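Local coordinates for putative HTH-type transcriptional regulator PH0061 (Pyrococcus horikoshii, PDB 2DBB), which probably binds specific DNA sequences as a transcriptional regulator of the AsnC family, which carries a helix-turn-helix domain, at residues B[68-73]-B[111-116]. Numbering follows the deposited sequence.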
# COMPACT_ATOMS: atom_id res chain seq x y z
N MET B 68 12.87 -0.12 5.53
CA MET B 68 11.94 -0.33 6.63
C MET B 68 10.87 0.75 6.50
O MET B 68 11.14 1.84 5.98
CB MET B 68 12.65 -0.20 7.99
CG MET B 68 13.08 1.21 8.38
SD MET B 68 13.69 1.36 10.11
CE MET B 68 12.18 1.38 10.98
N TYR B 69 9.66 0.45 6.94
CA TYR B 69 8.57 1.42 6.89
C TYR B 69 8.47 2.18 8.19
O TYR B 69 8.91 1.72 9.25
CB TYR B 69 7.22 0.74 6.66
CG TYR B 69 6.91 0.32 5.24
CD1 TYR B 69 7.10 1.21 4.18
CD2 TYR B 69 6.38 -0.94 4.97
CE1 TYR B 69 6.76 0.86 2.88
CE2 TYR B 69 6.04 -1.30 3.67
CZ TYR B 69 6.23 -0.40 2.63
OH TYR B 69 5.87 -0.74 1.34
N ALA B 70 7.87 3.36 8.10
CA ALA B 70 7.60 4.20 9.25
C ALA B 70 6.25 4.80 8.94
O ALA B 70 5.97 5.16 7.79
CB ALA B 70 8.65 5.29 9.39
N ILE B 71 5.39 4.87 9.94
CA ILE B 71 4.07 5.45 9.76
C ILE B 71 4.09 6.71 10.60
O ILE B 71 4.48 6.68 11.77
CB ILE B 71 2.94 4.53 10.27
CG1 ILE B 71 2.91 3.22 9.46
CG2 ILE B 71 1.61 5.25 10.17
CD1 ILE B 71 2.51 3.39 8.01
N VAL B 72 3.68 7.82 10.00
CA VAL B 72 3.62 9.09 10.72
C VAL B 72 2.16 9.49 10.88
O VAL B 72 1.42 9.65 9.91
CB VAL B 72 4.42 10.18 9.97
CG1 VAL B 72 4.33 11.51 10.73
CG2 VAL B 72 5.86 9.74 9.83
N LEU B 73 1.75 9.63 12.13
CA LEU B 73 0.39 10.00 12.48
C LEU B 73 0.40 11.48 12.85
O LEU B 73 1.11 11.89 13.77
CB LEU B 73 -0.07 9.14 13.66
CG LEU B 73 0.16 7.64 13.48
CD1 LEU B 73 -0.02 6.92 14.81
CD2 LEU B 73 -0.79 7.09 12.44
N LEU B 111 6.24 6.28 5.16
CA LEU B 111 7.57 6.60 4.66
C LEU B 111 8.36 5.32 4.42
O LEU B 111 8.23 4.35 5.18
CB LEU B 111 8.35 7.43 5.68
CG LEU B 111 7.76 8.69 6.30
CD1 LEU B 111 8.74 9.23 7.34
CD2 LEU B 111 7.48 9.72 5.21
N LEU B 112 9.18 5.32 3.37
CA LEU B 112 10.06 4.19 3.09
C LEU B 112 11.42 4.74 3.52
O LEU B 112 11.90 5.72 2.96
CB LEU B 112 10.10 3.86 1.59
CG LEU B 112 11.02 2.68 1.24
CD1 LEU B 112 10.44 1.40 1.82
CD2 LEU B 112 11.18 2.54 -0.27
N LEU B 113 12.02 4.11 4.53
CA LEU B 113 13.31 4.57 5.05
C LEU B 113 14.39 3.52 4.92
O LEU B 113 14.11 2.34 4.70
CB LEU B 113 13.18 4.93 6.54
CG LEU B 113 12.04 5.83 6.98
CD1 LEU B 113 11.94 5.81 8.50
CD2 LEU B 113 12.25 7.24 6.47
N PRO B 114 15.66 3.94 5.04
CA PRO B 114 16.78 3.00 4.95
C PRO B 114 16.72 2.15 6.20
O PRO B 114 16.36 2.65 7.27
CB PRO B 114 18.01 3.92 4.95
CG PRO B 114 17.48 5.21 4.41
CD PRO B 114 16.15 5.33 5.09
N LYS B 115 17.05 0.87 6.09
CA LYS B 115 17.00 -0.02 7.23
C LYS B 115 17.99 0.40 8.33
O LYS B 115 17.79 0.08 9.50
CB LYS B 115 17.27 -1.46 6.79
CG LYS B 115 16.82 -2.49 7.81
CD LYS B 115 16.96 -3.91 7.29
CE LYS B 115 16.52 -4.90 8.36
NZ LYS B 115 16.69 -6.32 7.93
N ASP B 116 19.04 1.11 7.94
CA ASP B 116 20.05 1.58 8.89
C ASP B 116 19.44 2.59 9.87
O ASP B 116 18.96 3.65 9.46
CB ASP B 116 21.22 2.23 8.15
CG ASP B 116 22.31 2.75 9.09
OD1 ASP B 116 23.22 3.47 8.61
OD2 ASP B 116 22.25 2.44 10.30
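The ring of Tyr69 receives the carbonyl oxygen of Leu111 at its edge, in the ring plane, with Leu111 O 3.5 Å from Tyr69 CD1. A methyl of Leu112 approaches obliquely, Leu112 CD1 lying 3.9 Å from Tyr69 CE1. Tyr69 CG sits beside the backbone N (chi1 -79°), while Leu112 CG is anti to its own (chi1 -180°), and these torsions let the two side chains of this non-hydrogen-bonded pair meet. Arg110 adds a cation-pi contact to the ring, and Glu99 of the second subunit packs on Tyr69.

The flanking pairs illustrate how antiparallel strands satisfy their backbone amides and carbonyls. Met68 with Leu113, and Ala70 with Leu111, each exchange two backbone hydrogen bonds; the straightest runs from Leu111 N to Ala70 O, 2.9 Å and 172° at the hydrogen. Leu111 O accepts from Ala70 N at 3.1 Å and also meets Tyr69 CA in a CA-H...O contact.

On the face bearing Met68 and Ala70, Leu113 CD1 presses tightly on Ala70 CB at 3.4 Å. Farther along, the side chains of Val72 and Leu111 cross, with Val72 CG2 3.8 Å from Leu111 CD1. At the other end, Met68 CG lies 3.8 Å from Pro114 O. Helix 117-129 packs on Leu111 and Leu113, so this face belongs to the hydrophobic core. Beyond the strand, Asp116 stands at the N-cap of that helix, its OD2 making a weak hydrogen bond with Lys118 N.

The contact pairs the two central strands of a four-stranded antiparallel sheet; with helices 79-89 and 117-129, the chain order is beta-alpha-beta-beta-alpha-beta, a ferredoxin-like fold, as in the effector domains of AsnC/Lrp regulators.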